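Local coordinates for amino acid ABC transporter, periplasmic amino acid-binding protein (Brucella ovis, PDB 4Z9N) that probably serves an ABC transporter as its periplasmic solute-binding protein, and holds glutathione in the cleft between its two lobes, at residues D[71-76]-D[87-92]; D[99-104]-D[214-219]. One frame throughout, in Å; residues are numbered along the deposited sequence. Where two conformers were deposited one is given.

Overall arrangement
Both contacts are buried and their centres lie about 9 Å apart, yet their work differs. Contact 1, between the start of helix 73-78 and the loop 87-92, faces the ligand cleft, so it is mainly polar: two arginines, Asn88 and Thr90 bond glutathione, while Thr89 braces the arginines. Contact 2 pairs strand 101-117 with strand 211-218 inside a mixed sheet; backbone bonds and apolar side chains dominate, and polar groups gather at one end around a sodium ion by the second subunit. Helix 93-97 connects 87-92 to 99-104 along the chain. The two contacts join directly where Thr89 meets Gly214, probably by a backbone hydrogen bond, and where Phe74 packs on Leu99 and Leu101.

Contact 1: D[71-76]-D[87-92]; sequences KERFTA and RNTTWT. With GSH (glutathione), chain U.
Arg73 and Arg87 are set roughly perpendicular on one wall of the ligand cleft of this family 3 solute-binding protein, their guanidinium planes turned 38° apart. The CD of Arg73 lies over a face of the Arg87 guanidinium, so aliphatic chain meets flat cation while both charged ends turn to glutathione. Arginine suits each place because its N-H groups fan out in a plane. Arg73 is gripped all round: NE bonds to Ala70 O, NH2 is shared between Gly140 O and glutathione O11, and NH1 divides between glutathione O12, at 2.9 Å, and Thr89 OG1. The bond from Arg73 NH2 to glutathione O11, 3.0 Å long, is nearly straight (179°), and the paired bonds clasp the ligand's carboxylate as a fork. Arg87 reaches out with CG anti to its backbone N (chi1 -178°), holds Leu68 O through NE, and gives both terminal nitrogens to the glutathione carbonyl oxygen OE1. Phe74 backs this layer: its CZ sits over the face of the Arg73 guanidinium opposite OE1, and its CE1 touches Thr89 CG2 at 3.7 Å. Thr89 therefore offers a methyl to the ring and a hydroxyl to the arginine. That hydroxyl does double duty: Thr89 OG1 accepts from Arg73 NH1 at 2.9 Å, near the guanidinium plane, and donates to Arg87 O at 2.8 Å from above the carbonyl plane.

Contact 2: D[99-104]-D[214-219]; sequences LGLDFA and GLTVRQ. With NA (sodium ion), chain K.
Leu101 to Ala104 run antiparallel to Gly214 to Arg218, the strand directions 141° apart, with Leu101-Arg218 and Phe103-Thr216 as non-hydrogen-bonded pairs and Asp102-Val217 as the hydrogen-bonded pair between them. Asp102 N gives to Val217 O at 2.8 Å and Val217 N returns a bond to Asp102 O; Ala104 N extends the ladder to Leu215 O, and Gln219 N closes it on Gly100 O. Gly100, the first residue to leave helical conformation after helix 93-97, has a positive phi (70°), which glycine adopts easily. On one face of the sheet Phe103 and Thr216 run alongside each other, Phe103 CE2 3.2 Å from Thr216 OG1. Gly214, lacking a side chain, lets Phe103 CD2 settle 4.0 Å from Gly214 CA, and the ring stacks with Trp91. Thr216 turns its hydroxyl back to Gly214 O, which satisfies it in this buried place, while its CG2 meets Leu101 CD1. On the opposite face Asp102 CB lies near Val217 CG2; farther along, the CB atoms of Ala104 and Leu215 meet beside Val228 of helix 222-240. Just beyond 214-218, Gln219 sets its side chain roughly perpendicular to that of Asp102, whose OD2 is 3.4 Å from Gln219 CG. Leu101 O, Asp102 OD1 and the Gln219 side chain bind the sodium ion, and Asp96 with Asp226 of the second subunit complete an oxygen-rich metal site at the subunit interface.

Contact 1: D[71-76]-D[87-92]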
loop_
_atom_site.group_PDB
_atom_site.type_symbol
_atom_site.label_atom_id
_atom_site.label_comp_id
_atom_site.label_asym_id
_atom_site.label_seq_id
_atom_site.Cartn_x
_atom_site.Cartn_y
_atom_site.Cartn_z
ATOM N N LYS D 71 13.045 -21.704 2.512
ATOM C CA LYS D 71 14.067 -21.724 1.473
ATOM C C LYS D 71 13.573 -22.101 0.071
ATOM O O LYS D 71 14.220 -21.781 -0.917
ATOM C CB LYS D 71 15.179 -22.675 1.885
ATOM C CG LYS D 71 16.120 -22.082 2.906
ATOM C CD LYS D 71 17.281 -23.021 3.173
ATOM C CE LYS D 71 18.546 -22.232 3.462
ATOM N NZ LYS D 71 19.735 -23.123 3.532
ATOM N N GLU D 72 12.437 -22.774 -0.033
ATOM C CA GLU D 72 11.993 -23.219 -1.347
ATOM C C GLU D 72 10.829 -22.377 -1.876
ATOM O O GLU D 72 10.413 -22.539 -3.020
ATOM C CB GLU D 72 11.603 -24.696 -1.292
ATOM C CG GLU D 72 10.440 -24.968 -0.381
ATOM C CD GLU D 72 10.353 -26.426 0.056
ATOM O OE1 GLU D 72 11.074 -27.278 -0.501
ATOM O OE2 GLU D 72 9.552 -26.715 0.963
ATOM N N ARG D 73 10.316 -21.466 -1.057
ATOM C CA ARG D 73 9.086 -20.749 -1.417
ATOM C C ARG D 73 9.224 -19.875 -2.671
ATOM O O ARG D 73 8.311 -19.824 -3.501
ATOM C CB ARG D 73 8.604 -19.893 -0.237
ATOM C CG ARG D 73 9.677 -18.941 0.329
ATOM C CD ARG D 73 9.186 -18.149 1.546
ATOM N NE ARG D 73 10.331 -17.671 2.332
ATOM C CZ ARG D 73 10.310 -16.650 3.187
ATOM N NH1 ARG D 73 9.204 -15.930 3.371
ATOM N NH2 ARG D 73 11.417 -16.336 3.852
ATOM N N PHE D 74 10.349 -19.179 -2.834
ATOM C CA PHE D 74 10.442 -18.280 -3.989
ATOM C C PHE D 74 10.660 -19.081 -5.288
ATOM O O PHE D 74 10.108 -18.731 -6.332
ATOM C CB PHE D 74 11.547 -17.236 -3.771
ATOM C CG PHE D 74 11.317 -16.385 -2.562
ATOM C CD1 PHE D 74 10.220 -15.536 -2.502
ATOM C CD2 PHE D 74 12.153 -16.499 -1.454
ATOM C CE1 PHE D 74 9.974 -14.760 -1.374
ATOM C CE2 PHE D 74 11.930 -15.737 -0.320
ATOM C CZ PHE D 74 10.835 -14.862 -0.269
ATOM N N THR D 75 11.447 -20.152 -5.202
ATOM C CA THR D 75 11.736 -20.994 -6.359
ATOM C C THR D 75 10.442 -21.588 -6.915
ATOM O O THR D 75 10.226 -21.617 -8.127
ATOM C CB THR D 75 12.710 -22.132 -6.004
ATOM O OG1 THR D 75 13.906 -21.577 -5.442
ATOM C CG2 THR D 75 13.062 -22.939 -7.244
ATOM N N ALA D 76 9.581 -22.035 -6.004
ATOM C CA ALA D 76 8.302 -22.642 -6.366
ATOM C C ALA D 76 7.440 -21.665 -7.163
ATOM O O ALA D 76 6.736 -22.065 -8.080
ATOM C CB ALA D 76 7.553 -23.107 -5.117
ATOM N N ARG D 87 2.085 -16.609 2.216
ATOM C CA ARG D 87 2.788 -17.423 3.194
ATOM C C ARG D 87 3.686 -16.565 4.074
ATOM O O ARG D 87 4.904 -16.733 4.055
ATOM C CB ARG D 87 3.605 -18.511 2.463
ATOM C CG ARG D 87 4.384 -19.493 3.354
ATOM C CD ARG D 87 5.714 -19.839 2.715
ATOM N NE ARG D 87 6.628 -20.546 3.617
ATOM C CZ ARG D 87 7.346 -19.943 4.565
ATOM N NH1 ARG D 87 7.215 -18.637 4.771
ATOM N NH2 ARG D 87 8.169 -20.657 5.331
ATOM N N ASN D 88 3.073 -15.668 4.851
ATOM C CA ASN D 88 3.782 -14.853 5.852
ATOM C C ASN D 88 5.155 -14.409 5.346
ATOM O O ASN D 88 6.147 -14.489 6.058
ATOM C CB ASN D 88 3.906 -15.606 7.227
ATOM C CG ASN D 88 4.489 -17.043 7.124
ATOM O OD1 ASN D 88 3.891 -17.945 6.519
ATOM N ND2 ASN D 88 5.633 -17.264 7.786
ATOM N N THR D 89 5.169 -13.919 4.108
ATOM C CA THR D 89 6.392 -13.593 3.385
ATOM C C THR D 89 6.564 -12.082 3.254
ATOM O O THR D 89 5.741 -11.388 2.649
ATOM C CB THR D 89 6.389 -14.247 1.994
ATOM O OG1 THR D 89 6.559 -15.673 2.110
ATOM C CG2 THR D 89 7.467 -13.648 1.123
ATOM N N THR D 90 7.643 -11.570 3.830
ATOM C CA THR D 90 7.834 -10.126 3.915
ATOM C C THR D 90 8.182 -9.491 2.562
ATOM O O THR D 90 9.056 -9.962 1.842
ATOM C CB THR D 90 8.928 -9.802 4.948
ATOM O OG1 THR D 90 8.520 -10.292 6.231
ATOM C CG2 THR D 90 9.174 -8.293 5.022
ATOM N N TRP D 91 7.452 -8.439 2.209
ATOM C CA TRP D 91 7.796 -7.577 1.074
ATOM C C TRP D 91 9.027 -6.740 1.416
ATOM O O TRP D 91 8.984 -5.928 2.343
ATOM C CB TRP D 91 6.618 -6.658 0.755
ATOM C CG TRP D 91 6.692 -5.850 -0.520
ATOM C CD1 TRP D 91 7.784 -5.596 -1.322
ATOM C CD2 TRP D 91 5.589 -5.198 -1.122
ATOM N NE1 TRP D 91 7.396 -4.827 -2.412
ATOM C CE2 TRP D 91 6.052 -4.561 -2.290
ATOM C CE3 TRP D 91 4.236 -5.087 -0.780
ATOM C CZ2 TRP D 91 5.206 -3.838 -3.118
ATOM C CZ3 TRP D 91 3.404 -4.366 -1.599
ATOM C CH2 TRP D 91 3.886 -3.760 -2.763
ATOM N N THR D 92 10.116 -6.942 0.679
ATOM C CA THR D 92 11.334 -6.141 0.840
ATOM C C THR D 92 11.806 -5.704 -0.524
ATOM O O THR D 92 11.430 -6.308 -1.535
ATOM C CB THR D 92 12.482 -6.933 1.492
ATOM O OG1 THR D 92 12.971 -7.906 0.545
ATOM C CG2 THR D 92 11.984 -7.664 2.755
HETATM N N1 GSH U . 8.346 -13.046 7.279
HETATM C CA1 GSH U . 9.697 -13.605 7.348
HETATM C C1 GSH U . 10.244 -13.724 5.927
HETATM O O11 GSH U . 11.453 -14.048 5.761
HETATM O O12 GSH U . 9.503 -13.513 4.928
HETATM C CB1 GSH U . 9.711 -15.005 7.985
HETATM C CG1 GSH U . 8.825 -15.945 7.145
HETATM C CD1 GSH U . 9.040 -17.377 7.621
HETATM O OE1 GSH U . 9.386 -18.241 6.876
HETATM N N2 GSH U . 8.799 -17.669 9.014
HETATM C CA2 GSH U . 9.029 -19.028 9.468
HETATM C C2 GSH U . 8.096 -20.036 8.779
HETATM O O2 GSH U . 7.087 -19.734 8.227
HETATM C CB2 GSH U . 8.980 -19.097 10.998
HETATM S SG2 GSH U . 7.302 -18.856 11.646
HETATM N N3 GSH U . 8.529 -21.417 8.780
HETATM C CA3 GSH U . 7.718 -22.422 8.149
HETATM C C3 GSH U . 8.598 -23.220 7.187
HETATM O O31 GSH U . 8.150 -24.297 6.713
HETATM O O32 GSH U . 9.750 -22.799 6.859
#

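Contact 2: D[99-104]-D[214-219]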
loop_
_atom_site.group_PDB
_atom_site.type_symbol
_atom_site.label_atom_id
_atom_site.label_comp_id
_atom_site.label_asym_id
_atom_site.label_seq_id
_atom_site.Cartn_x
_atom_site.Cartn_y
_atom_site.Cartn_z
ATOM N N LEU D 99 14.237 -10.980 -7.890
ATOM C CA LEU D 99 13.692 -12.339 -8.003
ATOM C C LEU D 99 12.692 -12.518 -9.145
ATOM O O LEU D 99 12.192 -13.622 -9.357
ATOM C CB LEU D 99 13.028 -12.740 -6.681
ATOM C CG LEU D 99 13.937 -12.781 -5.452
ATOM C CD1 LEU D 99 13.116 -13.137 -4.219
ATOM C CD2 LEU D 99 15.076 -13.780 -5.657
ATOM N N GLY D 100 12.408 -11.447 -9.884
ATOM C CA GLY D 100 11.397 -11.506 -10.923
ATOM C C GLY D 100 9.995 -11.621 -10.339
ATOM O O GLY D 100 9.087 -12.188 -10.970
ATOM N N LEU D 101 9.822 -11.077 -9.141
ATOM C CA LEU D 101 8.542 -11.152 -8.436
ATOM C C LEU D 101 7.953 -9.767 -8.161
ATOM O O LEU D 101 8.672 -8.765 -8.094
ATOM C CB LEU D 101 8.698 -11.914 -7.116
ATOM C CG LEU D 101 9.269 -13.341 -7.191
ATOM C CD1 LEU D 101 9.315 -13.964 -5.799
ATOM C CD2 LEU D 101 8.486 -14.229 -8.175
ATOM N N ASP D 102 6.634 -9.728 -8.006
ATOM C CA ASP D 102 5.928 -8.517 -7.588
ATOM C C ASP D 102 5.033 -8.854 -6.392
ATOM O O ASP D 102 4.806 -10.025 -6.062
ATOM C CB ASP D 102 5.058 -7.949 -8.720
ATOM C CG ASP D 102 5.827 -7.071 -9.696
ATOM O OD1 ASP D 102 6.828 -6.436 -9.312
ATOM O OD2 ASP D 102 5.410 -7.020 -10.868
ATOM N N PHE D 103 4.488 -7.822 -5.772
ATOM C CA PHE D 103 3.615 -7.999 -4.615
ATOM C C PHE D 103 2.312 -7.279 -4.889
ATOM O O PHE D 103 2.319 -6.117 -5.296
ATOM C CB PHE D 103 4.291 -7.471 -3.347
ATOM C CG PHE D 103 5.531 -8.230 -2.981
ATOM C CD1 PHE D 103 6.762 -7.906 -3.551
ATOM C CD2 PHE D 103 5.467 -9.287 -2.088
ATOM C CE1 PHE D 103 7.901 -8.635 -3.225
ATOM C CE2 PHE D 103 6.605 -10.006 -1.762
ATOM C CZ PHE D 103 7.806 -9.690 -2.328
ATOM N N ALA D 104 1.199 -7.971 -4.680
ATOM C CA ALA D 104 -0.098 -7.445 -5.074
ATOM C C ALA D 104 -0.779 -6.699 -3.925
ATOM O O ALA D 104 -1.807 -6.053 -4.118
ATOM C CB ALA D 104 -0.977 -8.562 -5.579
ATOM N N GLY D 214 3.311 -10.060 2.197
ATOM C CA GLY D 214 2.861 -9.689 0.860
ATOM C C GLY D 214 2.267 -10.811 0.039
ATOM O O GLY D 214 2.659 -11.957 0.166
ATOM N N LEU D 215 1.262 -10.466 -0.763
ATOM C CA LEU D 215 0.669 -11.382 -1.721
ATOM C C LEU D 215 1.583 -11.442 -2.928
ATOM O O LEU D 215 1.664 -10.486 -3.700
ATOM C CB LEU D 215 -0.732 -10.901 -2.102
ATOM C CG LEU D 215 -1.612 -10.676 -0.867
ATOM C CD1 LEU D 215 -2.933 -10.073 -1.270
ATOM C CD2 LEU D 215 -1.822 -11.975 -0.093
ATOM N N THR D 216 2.288 -12.556 -3.088
ATOM C CA THR D 216 3.470 -12.560 -3.945
ATOM C C THR D 216 3.189 -13.262 -5.269
ATOM O O THR D 216 2.668 -14.362 -5.272
ATOM C CB THR D 216 4.634 -13.232 -3.203
ATOM O OG1 THR D 216 4.750 -12.624 -1.907
ATOM C CG2 THR D 216 5.951 -13.064 -3.964
ATOM N N VAL D 217 3.485 -12.593 -6.383
ATOM C CA VAL D 217 3.255 -13.144 -7.720
ATOM C C VAL D 217 4.500 -12.933 -8.580
ATOM O O VAL D 217 5.406 -12.182 -8.207
ATOM C CB VAL D 217 2.025 -12.510 -8.420
ATOM C CG1 VAL D 217 0.712 -12.879 -7.710
ATOM C CG2 VAL D 217 2.182 -10.992 -8.513
ATOM N N ARG D 218 4.534 -13.585 -9.734
ATOM C CA ARG D 218 5.604 -13.346 -10.703
ATOM C C ARG D 218 5.405 -11.984 -11.368
ATOM O O ARG D 218 4.275 -11.557 -11.580
ATOM C CB ARG D 218 5.637 -14.456 -11.763
ATOM C CG ARG D 218 6.041 -15.812 -11.215
ATOM C CD ARG D 218 6.088 -16.873 -12.311
ATOM N NE ARG D 218 4.775 -17.150 -12.875
ATOM C CZ ARG D 218 3.904 -18.009 -12.357
ATOM N NH1 ARG D 218 4.197 -18.674 -11.248
ATOM N NH2 ARG D 218 2.728 -18.187 -12.937
ATOM N N GLN D 219 6.505 -11.302 -11.687
ATOM C CA GLN D 219 6.468 -10.155 -12.602
ATOM C C GLN D 219 5.994 -10.565 -13.996
ATOM O O GLN D 219 6.000 -11.746 -14.342
ATOM C CB GLN D 219 7.855 -9.501 -12.708
ATOM C CG GLN D 219 8.276 -8.792 -11.437
ATOM C CD GLN D 219 9.646 -8.129 -11.524
ATOM O OE1 GLN D 219 10.011 -7.316 -10.659
ATOM N NE2 GLN D 219 10.411 -8.471 -12.563
HETATM NA NA NA K . 9.068 -6.282 -8.619
#